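Plantazolicin methyltransferase BamL (Bacillus amyloliquefaciens subsp. plantarum, PDB 5DLY) probably transfers methyl groups from S-adenosyl-L-methionine to the amino terminus of desmethylplantazolicin, a step in making the antibiotic plantazolicin. Local coordinates at residues Gly208-Gly219 against Ala256-Asn265; Arg41-Leu49 against Gln72-Phe81. One frame throughout, in Å; residues are numbered along the deposited sequence.

Contact 1: residues Gly208-Gly219 against Ala256-Asn265; sequences GVSFHVGNSFIG and ALLHGWIIKN
The imidazole of His259 has the carbonyl oxygen of Ser216 over one face, with His259 CE1 3.2 Å from Ser216 O. Gly214 O and a water lie at its edge, in the ring plane. This is the antiparallel strand pair at one edge of the seven-stranded sheet of a class I methyltransferase Rossmann-like fold, joined through a largely helical excursion. Strand 209-214 is outermost and strand 258-265 lies inside it. The indole of Trp261 meets the turn after strand 209-214 edge-on. Trp261 NE1 gives a nearly straight hydrogen bond to Gly219 O, 2.8 Å long, in the ring plane and on a lone pair of the carbonyl. The indole also stacks with Tyr157, Phe51 and Phe221, and His212 NE2 is hydrogen-bonded to Gly220 O. Ser210, His212 and Gly214 form the hydrogen-bonded pairs, with Ile263, Trp261 and His259. Val209, Phe211 and Val213 form the non-hydrogen-bonded pairs. On their face Val209 CG1 touches Ile262 CG2 at 3.6 Å. Val209 CG1 is anti to the backbone N (chi1 179°), which leaves CG2 to lie against Lys264. Beyond the His259 imidazole, a water 2.9 Å from His259 NE2 donates to Phe217 O.

Contact 2: residues Arg41-Leu49 against Gln72-Phe81; sequences RSISIETFL and QVIQYLNSRF
Tyr76 meets Ser42, Ile45 and Glu46 where helix 41-49 packs on helix 72-80. The short axes pass 10.6 Å apart and cross at -56°. Helix 72-80 follows the first strand of the Rossmann-like methyltransferase fold, and helix 23-56 lies beside it on the same side of the sheet. Tyr76 OH donates to Glu46 OE2 at 2.7 Å, using the anti lone pair of that oxygen. The carboxylate oxygen lies at the ring edge, in plane, while the two flat groups are turned 63° apart. Tyr76 has CG anti to the backbone N (chi1 -176°), which carries the ring out to helix 41-49. Ser42 CB touches Tyr76 CE2 at 3.4 Å. Ile45 runs antiparallel alongside the Tyr76 side chain, with Ile45 CD1 3.6 Å from Tyr76 CD1. Ile45 CD1 also reaches Val73 CG1, and its CG2 packs on Leu77 CD2. At the N-terminal ends of both segments, Gln72 CB sits over the centre of the Arg41 guanidinium, 3.6 Å from Arg41 CZ. At their C-terminal ends, Leu49 CD1 meets the edge of the Phe81 ring, 3.6 Å from Phe81 CE2. Further out, Arg41 NH1 has a long, weak ion pair with Glu34, and the Arg41 side chain comes near the bound S-adenosyl-L-homocysteine. The charge of Arg80 is near Glu46 without touching it and may favour the ionised carboxylate. Arg80 CZ lies over one face of the Tyr76 ring, offset toward its rim.

Overall arrangement
From the N terminus, the long helix 23-56 comes first. Contact 2 closes the loop from residues 41-49 to 72-81, around strand 62-66, and ties this helix to the first helix of the Rossmann core. The chain then builds the rest of the parallel strands. Contact 1 opens at 208-219 and closes at 256-265, after a largely helical excursion, adding strand 258-265, antiparallel to both neighbours, and the outermost strand 209-214. The two loops follow in series and neither nest nor cross. The centres of contacts 1 and 2 are about 18 Å apart. They still touch: Trp261 and Gly219 pack on Thr47, and Trp261 also meets Phe48. Helix 23-56 thus lies between helix 72-80 and strand 258-265 with the turn after strand 209-214.

Contact 1: residues Gly208-Gly219 against Ala256-Asn265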
loop_
_atom_site.group_PDB
_atom_site.type_symbol
_atom_site.label_atom_id
_atom_site.label_comp_id
_atom_site.label_asym_id
_atom_site.label_seq_id
_atom_site.Cartn_x
_atom_site.Cartn_y
_atom_site.Cartn_z
ATOM N N GLY A 208 -10.948 -6.807 18.955
ATOM C CA GLY A 208 -10.337 -5.475 19.025
ATOM C C GLY A 208 -9.763 -5.013 17.697
ATOM O O GLY A 208 -9.052 -4.007 17.641
ATOM N N VAL A 209 -10.075 -5.758 16.638
ATOM C CA VAL A 209 -9.581 -5.459 15.294
ATOM C C VAL A 209 -10.746 -5.154 14.353
ATOM O O VAL A 209 -11.625 -5.990 14.136
ATOM C CB VAL A 209 -8.738 -6.619 14.726
ATOM C CG1 VAL A 209 -8.257 -6.291 13.319
ATOM C CG2 VAL A 209 -7.554 -6.921 15.638
ATOM N N SER A 210 -10.737 -3.950 13.787
ATOM C CA SER A 210 -11.819 -3.493 12.921
ATOM C C SER A 210 -11.282 -3.154 11.539
ATOM O O SER A 210 -10.078 -3.200 11.317
ATOM C CB SER A 210 -12.489 -2.261 13.540
ATOM O OG SER A 210 -11.559 -1.197 13.651
ATOM N N PHE A 211 -12.173 -2.833 10.608
ATOM C CA PHE A 211 -11.750 -2.418 9.272
ATOM C C PHE A 211 -12.535 -1.226 8.748
ATOM O O PHE A 211 -13.630 -0.925 9.215
ATOM C CB PHE A 211 -11.815 -3.588 8.269
ATOM C CG PHE A 211 -13.181 -3.826 7.680
ATOM C CD1 PHE A 211 -14.104 -4.647 8.329
ATOM C CD2 PHE A 211 -13.542 -3.244 6.465
ATOM C CE1 PHE A 211 -15.362 -4.869 7.782
ATOM C CE2 PHE A 211 -14.797 -3.461 5.912
ATOM C CZ PHE A 211 -15.708 -4.279 6.572
ATOM N N HIS A 212 -11.957 -0.548 7.760
ATOM C CA HIS A 212 -12.683 0.443 6.983
ATOM C C HIS A 212 -12.207 0.371 5.545
ATOM O O HIS A 212 -11.012 0.197 5.295
ATOM C CB HIS A 212 -12.473 1.859 7.524
ATOM C CG HIS A 212 -13.206 2.913 6.747
ATOM N ND1 HIS A 212 -14.489 3.311 7.054
ATOM C CD2 HIS A 212 -12.841 3.633 5.660
ATOM C CE1 HIS A 212 -14.877 4.245 6.203
ATOM N NE2 HIS A 212 -13.895 4.459 5.344
ATOM N N VAL A 213 -13.136 0.512 4.607
ATOM C CA VAL A 213 -12.799 0.567 3.185
ATOM C C VAL A 213 -13.535 1.739 2.547
ATOM O O VAL A 213 -14.664 2.059 2.929
ATOM C CB VAL A 213 -13.127 -0.753 2.440
ATOM C CG1 VAL A 213 -12.659 -0.707 1.000
ATOM C CG2 VAL A 213 -12.478 -1.955 3.116
ATOM N N GLY A 214 -12.885 2.384 1.579
ATOM C CA GLY A 214 -13.500 3.497 0.863
ATOM C C GLY A 214 -12.678 3.854 -0.352
ATOM O O GLY A 214 -11.501 3.509 -0.435
ATOM N N ASN A 215 -13.295 4.546 -1.300
ATOM C CA ASN A 215 -12.556 4.971 -2.482
ATOM C C ASN A 215 -12.316 6.474 -2.555
ATOM O O ASN A 215 -11.807 6.974 -3.559
ATOM C CB ASN A 215 -13.191 4.426 -3.765
ATOM C CG ASN A 215 -14.586 4.950 -4.000
ATOM O OD1 ASN A 215 -15.039 5.883 -3.338
ATOM N ND2 ASN A 215 -15.285 4.342 -4.951
ATOM N N SER A 216 -12.673 7.181 -1.484
ATOM C CA SER A 216 -12.362 8.606 -1.352
ATOM C C SER A 216 -10.860 8.834 -1.270
ATOM O O SER A 216 -10.129 8.011 -0.720
ATOM C CB SER A 216 -13.051 9.184 -0.116
ATOM O OG SER A 216 -14.455 9.132 -0.272
ATOM N N PHE A 217 -10.416 9.971 -1.804
ATOM C CA PHE A 217 -8.993 10.262 -1.994
ATOM C C PHE A 217 -8.150 10.202 -0.724
ATOM O O PHE A 217 -7.016 9.703 -0.748
ATOM C CB PHE A 217 -8.852 11.629 -2.668
ATOM C CG PHE A 217 -7.477 11.917 -3.200
ATOM C CD1 PHE A 217 -7.062 11.401 -4.422
ATOM C CD2 PHE A 217 -6.614 12.736 -2.495
ATOM C CE1 PHE A 217 -5.798 11.692 -4.920
ATOM C CE2 PHE A 217 -5.350 13.036 -2.981
ATOM C CZ PHE A 217 -4.938 12.508 -4.196
ATOM N N ILE A 218 -8.696 10.704 0.380
ATOM C CA ILE A 218 -7.952 10.732 1.631
ATOM C C ILE A 218 -8.317 9.529 2.491
ATOM O O ILE A 218 -9.304 9.553 3.223
ATOM C CB ILE A 218 -8.152 12.053 2.405
ATOM C CG1 ILE A 218 -7.791 13.262 1.520
ATOM C CG2 ILE A 218 -7.365 12.041 3.717
ATOM C CD1 ILE A 218 -6.327 13.372 1.146
ATOM N N GLY A 219 -7.538 8.456 2.348
ATOM C CA GLY A 219 -7.700 7.248 3.151
ATOM C C GLY A 219 -9.027 6.530 2.998
ATOM O O GLY A 219 -9.361 5.685 3.822
ATOM N N ALA A 256 -10.309 6.613 -8.883
ATOM C CA ALA A 256 -10.348 6.384 -7.439
ATOM C C ALA A 256 -9.660 5.065 -7.104
ATOM O O ALA A 256 -9.846 4.065 -7.793
ATOM C CB ALA A 256 -11.785 6.379 -6.930
ATOM N N LEU A 257 -8.852 5.086 -6.051
ATOM C CA LEU A 257 -8.134 3.900 -5.595
ATOM C C LEU A 257 -8.918 3.241 -4.471
ATOM O O LEU A 257 -9.765 3.884 -3.841
ATOM C CB LEU A 257 -6.748 4.307 -5.086
ATOM C CG LEU A 257 -5.768 4.793 -6.159
ATOM C CD1 LEU A 257 -4.629 5.583 -5.540
ATOM C CD2 LEU A 257 -5.215 3.626 -6.958
ATOM N N LEU A 258 -8.636 1.963 -4.222
ATOM C CA LEU A 258 -9.113 1.299 -3.006
ATOM C C LEU A 258 -8.242 1.702 -1.819
ATOM O O LEU A 258 -7.005 1.678 -1.916
ATOM C CB LEU A 258 -9.050 -0.216 -3.174
ATOM C CG LEU A 258 -9.731 -0.853 -4.386
ATOM C CD1 LEU A 258 -9.492 -2.353 -4.365
ATOM C CD2 LEU A 258 -11.218 -0.558 -4.352
ATOM N N HIS A 259 -8.885 2.084 -0.712
ATOM C CA HIS A 259 -8.195 2.393 0.540
ATOM C C HIS A 259 -8.778 1.511 1.625
ATOM O O HIS A 259 -9.986 1.527 1.848
ATOM C CB HIS A 259 -8.388 3.863 0.919
ATOM C CG HIS A 259 -7.944 4.816 -0.139
ATOM N ND1 HIS A 259 -8.719 5.105 -1.240
ATOM C CD2 HIS A 259 -6.806 5.542 -0.273
ATOM C CE1 HIS A 259 -8.074 5.957 -2.015
ATOM N NE2 HIS A 259 -6.922 6.250 -1.447
ATOM N N GLY A 260 -7.933 0.720 2.280
ATOM C CA GLY A 260 -8.400 -0.215 3.306
ATOM C C GLY A 260 -7.574 -0.092 4.564
ATOM O O GLY A 260 -6.354 0.089 4.493
ATOM N N TRP A 261 -8.247 -0.142 5.713
ATOM C CA TRP A 261 -7.587 -0.118 7.013
ATOM C C TRP A 261 -8.000 -1.318 7.832
ATOM O O TRP A 261 -9.188 -1.675 7.874
ATOM C CB TRP A 261 -7.957 1.136 7.821
ATOM C CG TRP A 261 -7.719 2.439 7.135
ATOM C CD1 TRP A 261 -8.507 3.018 6.189
ATOM C CD2 TRP A 261 -6.625 3.335 7.357
ATOM N NE1 TRP A 261 -7.969 4.216 5.789
ATOM C CE2 TRP A 261 -6.818 4.443 6.499
ATOM C CE3 TRP A 261 -5.508 3.322 8.211
ATOM C CZ2 TRP A 261 -5.922 5.515 6.446
ATOM C CZ3 TRP A 261 -4.613 4.392 8.160
ATOM C CH2 TRP A 261 -4.828 5.474 7.280
ATOM N N ILE A 262 -7.012 -1.941 8.468
ATOM C CA ILE A 262 -7.231 -2.942 9.501
ATOM C C ILE A 262 -6.644 -2.334 10.774
ATOM O O ILE A 262 -5.432 -2.104 10.868
ATOM C CB ILE A 262 -6.580 -4.290 9.122
ATOM C CG1 ILE A 262 -7.301 -4.911 7.923
ATOM C CG2 ILE A 262 -6.647 -5.283 10.274
ATOM C CD1 ILE A 262 -6.461 -5.913 7.156
ATOM N N ILE A 263 -7.517 -2.042 11.735
ATOM C CA ILE A 263 -7.167 -1.226 12.898
ATOM C C ILE A 263 -7.247 -2.055 14.177
ATOM O O ILE A 263 -8.279 -2.656 14.460
ATOM C CB ILE A 263 -8.115 -0.008 13.010
ATOM C CG1 ILE A 263 -7.978 0.887 11.773
ATOM C CG2 ILE A 263 -7.841 0.792 14.284
ATOM C CD1 ILE A 263 -9.270 1.566 11.363
ATOM N N LYS A 264 -6.153 -2.102 14.926
ATOM C CA LYS A 264 -6.158 -2.795 16.214
ATOM C C LYS A 264 -6.012 -1.808 17.368
ATOM O O LYS A 264 -5.085 -0.989 17.410
ATOM C CB LYS A 264 -5.090 -3.901 16.280
ATOM C CG LYS A 264 -5.164 -4.753 17.545
ATOM C CD LYS A 264 -4.193 -5.917 17.477
ATOM C CE LYS A 264 -4.275 -6.785 18.727
ATOM N NZ LYS A 264 -3.562 -8.074 18.523
ATOM N N ASN A 265 -6.944 -1.903 18.308
ATOM C CA ASN A 265 -6.921 -1.080 19.502
ATOM C C ASN A 265 -7.316 -1.932 20.703
ATOM O O ASN A 265 -8.504 -2.100 20.997
ATOM C CB ASN A 265 -7.855 0.122 19.342
ATOM C CG ASN A 265 -7.712 1.139 20.464
ATOM O OD1 ASN A 265 -6.806 1.057 21.296
ATOM N ND2 ASN A 265 -8.611 2.111 20.486
HETATM O O HOH W 1 -10.459 -1.618 16.168
HETATM O O HOH W 2 -5.615 8.446 -2.710
#

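Contact 2: residues Arg41-Leu49 against Gln72-Phe81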
loop_
_atom_site.group_PDB
_atom_site.type_symbol
_atom_site.label_atom_id
_atom_site.label_comp_id
_atom_site.label_asym_id
_atom_site.label_seq_id
_atom_site.Cartn_x
_atom_site.Cartn_y
_atom_site.Cartn_z
ATOM N N ARG A 41 2.680 8.755 -3.206
ATOM C CA ARG A 41 3.438 8.119 -2.127
ATOM C C ARG A 41 3.406 8.937 -0.828
ATOM O O ARG A 41 3.023 8.421 0.228
ATOM C CB ARG A 41 4.883 7.880 -2.581
ATOM C CG ARG A 41 5.499 6.596 -2.075
ATOM C CD ARG A 41 6.417 5.980 -3.129
ATOM N NE ARG A 41 7.418 6.926 -3.619
ATOM C CZ ARG A 41 8.046 6.845 -4.794
ATOM N NH1 ARG A 41 7.790 5.860 -5.647
ATOM N NH2 ARG A 41 8.938 7.767 -5.119
ATOM N N SER A 42 3.788 10.215 -0.901
ATOM C CA SER A 42 3.806 11.052 0.295
ATOM C C SER A 42 2.409 11.269 0.858
ATOM O O SER A 42 2.245 11.387 2.070
ATOM C CB SER A 42 4.482 12.404 0.048
ATOM O OG SER A 42 3.763 13.182 -0.890
ATOM N N ILE A 43 1.409 11.351 -0.017
ATOM C CA ILE A 43 0.031 11.492 0.453
ATOM C C ILE A 43 -0.435 10.262 1.237
ATOM O O ILE A 43 -0.990 10.386 2.334
ATOM C CB ILE A 43 -0.919 11.865 -0.691
ATOM C CG1 ILE A 43 -0.557 13.260 -1.181
ATOM C CG2 ILE A 43 -2.378 11.801 -0.247
ATOM C CD1 ILE A 43 -1.129 13.589 -2.536
ATOM N N SER A 44 -0.168 9.074 0.702
ATOM C CA SER A 44 -0.509 7.851 1.413
ATOM C C SER A 44 0.226 7.712 2.741
ATOM O O SER A 44 -0.380 7.310 3.732
ATOM C CB SER A 44 -0.252 6.638 0.535
ATOM O OG SER A 44 -1.088 6.679 -0.603
ATOM N N ILE A 45 1.517 8.055 2.754
ATOM C CA ILE A 45 2.316 7.984 3.986
ATOM C C ILE A 45 1.790 8.970 5.034
ATOM O O ILE A 45 1.555 8.599 6.186
ATOM C CB ILE A 45 3.818 8.239 3.720
ATOM C CG1 ILE A 45 4.408 7.138 2.821
ATOM C CG2 ILE A 45 4.574 8.371 5.041
ATOM C CD1 ILE A 45 5.748 7.499 2.194
ATOM N N GLU A 46 1.579 10.223 4.630
ATOM C CA GLU A 46 1.092 11.212 5.588
ATOM C C GLU A 46 -0.320 10.896 6.074
ATOM O O GLU A 46 -0.706 11.292 7.182
ATOM C CB GLU A 46 1.184 12.640 5.030
ATOM C CG GLU A 46 2.609 13.127 4.757
ATOM C CD GLU A 46 3.519 13.151 5.985
ATOM O OE1 GLU A 46 3.027 13.129 7.127
ATOM O OE2 GLU A 46 4.755 13.191 5.804
ATOM N N THR A 47 -1.083 10.158 5.264
ATOM C CA THR A 47 -2.417 9.730 5.660
ATOM C C THR A 47 -2.286 8.757 6.820
ATOM O O THR A 47 -2.956 8.936 7.830
ATOM C CB THR A 47 -3.202 9.117 4.486
ATOM O OG1 THR A 47 -3.427 10.123 3.496
ATOM C CG2 THR A 47 -4.562 8.574 4.936
ATOM N N PHE A 48 -1.403 7.760 6.716
ATOM C CA PHE A 48 -1.297 6.833 7.842
ATOM C C PHE A 48 -0.660 7.460 9.080
ATOM O O PHE A 48 -1.035 7.123 10.198
ATOM C CB PHE A 48 -0.750 5.432 7.476
ATOM C CG PHE A 48 0.736 5.362 7.179
ATOM C CD1 PHE A 48 1.695 5.610 8.164
ATOM C CD2 PHE A 48 1.167 4.927 5.930
ATOM C CE1 PHE A 48 3.055 5.478 7.878
ATOM C CE2 PHE A 48 2.520 4.788 5.641
ATOM C CZ PHE A 48 3.463 5.074 6.615
ATOM N N LEU A 49 0.273 8.392 8.878
ATOM C CA LEU A 49 0.863 9.115 10.011
ATOM C C LEU A 49 -0.153 10.001 10.712
ATOM O O LEU A 49 -0.185 10.060 11.949
ATOM C CB LEU A 49 2.083 9.911 9.571
ATOM C CG LEU A 49 3.266 9.057 9.122
ATOM C CD1 LEU A 49 4.346 9.952 8.547
ATOM C CD2 LEU A 49 3.812 8.202 10.258
ATOM N N GLN A 72 11.892 3.640 -1.574
ATOM C CA GLN A 72 11.479 5.045 -1.623
ATOM C C GLN A 72 10.615 5.451 -0.425
ATOM O O GLN A 72 10.797 6.525 0.148
ATOM C CB GLN A 72 10.720 5.343 -2.923
ATOM C CG GLN A 72 11.541 5.175 -4.200
ATOM C CD GLN A 72 11.408 3.802 -4.848
ATOM O OE1 GLN A 72 11.292 2.777 -4.173
ATOM N NE2 GLN A 72 11.435 3.781 -6.179
ATOM N N VAL A 73 9.671 4.594 -0.040
ATOM C CA VAL A 73 8.809 4.895 1.103
ATOM C C VAL A 73 9.621 4.957 2.391
ATOM O O VAL A 73 9.431 5.845 3.220
ATOM C CB VAL A 73 7.635 3.888 1.216
ATOM C CG1 VAL A 73 6.973 3.951 2.591
ATOM C CG2 VAL A 73 6.613 4.165 0.129
ATOM N N ILE A 74 10.539 4.014 2.556
ATOM C CA ILE A 74 11.396 4.003 3.728
ATOM C C ILE A 74 12.333 5.214 3.729
ATOM O O ILE A 74 12.567 5.818 4.779
ATOM C CB ILE A 74 12.108 2.641 3.855
ATOM C CG1 ILE A 74 11.100 1.618 4.406
ATOM C CG2 ILE A 74 13.356 2.738 4.729
ATOM C CD1 ILE A 74 11.520 0.175 4.287
ATOM N N GLN A 75 12.819 5.606 2.558
ATOM C CA GLN A 75 13.606 6.836 2.463
ATOM C C GLN A 75 12.819 8.062 2.951
ATOM O O GLN A 75 13.343 8.880 3.721
ATOM C CB GLN A 75 14.129 7.046 1.044
ATOM C CG GLN A 75 14.960 8.312 0.907
ATOM C CD GLN A 75 16.251 8.081 0.167
ATOM O OE1 GLN A 75 16.258 7.853 -1.037
ATOM N NE2 GLN A 75 17.362 8.137 0.894
ATOM N N TYR A 76 11.567 8.178 2.502
ATOM C CA TYR A 76 10.683 9.264 2.915
ATOM C C TYR A 76 10.533 9.296 4.429
ATOM O O TYR A 76 10.646 10.360 5.042
ATOM C CB TYR A 76 9.305 9.105 2.263
ATOM C CG TYR A 76 8.340 10.237 2.553
ATOM C CD1 TYR A 76 7.521 10.216 3.679
ATOM C CD2 TYR A 76 8.235 11.317 1.686
ATOM C CE1 TYR A 76 6.627 11.247 3.944
ATOM C CE2 TYR A 76 7.350 12.357 1.944
ATOM C CZ TYR A 76 6.550 12.317 3.068
ATOM O OH TYR A 76 5.671 13.353 3.309
ATOM N N LEU A 77 10.284 8.132 5.026
ATOM C CA LEU A 77 10.105 8.016 6.474
ATOM C C LEU A 77 11.382 8.363 7.233
ATOM O O LEU A 77 11.322 9.014 8.279
ATOM C CB LEU A 77 9.609 6.619 6.853
ATOM C CG LEU A 77 8.147 6.354 6.475
ATOM C CD1 LEU A 77 7.838 4.867 6.510
ATOM C CD2 LEU A 77 7.211 7.129 7.396
ATOM N N ASN A 78 12.523 7.934 6.690
ATOM C CA ASN A 78 13.848 8.246 7.239
ATOM C C ASN A 78 14.132 9.749 7.302
ATOM O O ASN A 78 14.847 10.221 8.194
ATOM C CB ASN A 78 14.935 7.536 6.425
ATOM C CG ASN A 78 16.337 7.858 6.912
ATOM O OD1 ASN A 78 16.742 7.427 7.987
ATOM N ND2 ASN A 78 17.080 8.613 6.117
ATOM N N SER A 79 13.568 10.494 6.356
ATOM C CA SER A 79 13.730 11.949 6.313
ATOM C C SER A 79 12.775 12.680 7.259
ATOM O O SER A 79 13.000 13.850 7.590
ATOM C CB SER A 79 13.552 12.464 4.884
ATOM O OG SER A 79 14.534 11.908 4.029
ATOM N N ARG A 80 11.716 11.994 7.685
ATOM C CA ARG A 80 10.709 12.588 8.573
ATOM C C ARG A 80 10.968 12.223 10.027
ATOM O O ARG A 80 10.710 13.023 10.928
ATOM C CB ARG A 80 9.282 12.165 8.177
ATOM C CG ARG A 80 8.946 12.299 6.697
ATOM C CD ARG A 80 9.446 13.609 6.107
ATOM N NE ARG A 80 10.103 13.405 4.817
ATOM C CZ ARG A 80 9.722 13.969 3.675
ATOM N NH1 ARG A 80 8.682 14.795 3.647
ATOM N NH2 ARG A 80 10.389 13.715 2.558
ATOM N N PHE A 81 11.481 11.012 10.240
ATOM C CA PHE A 81 11.752 10.494 11.574
ATOM C C PHE A 81 13.141 9.884 11.643
ATOM O O PHE A 81 13.610 9.260 10.687
ATOM C CB PHE A 81 10.726 9.426 11.964
ATOM C CG PHE A 81 9.301 9.888 11.890
ATOM C CD1 PHE A 81 8.724 10.593 12.940
ATOM C CD2 PHE A 81 8.526 9.601 10.771
ATOM C CE1 PHE A 81 7.405 11.018 12.871
ATOM C CE2 PHE A 81 7.208 10.022 10.696
ATOM C CZ PHE A 81 6.644 10.729 11.747
#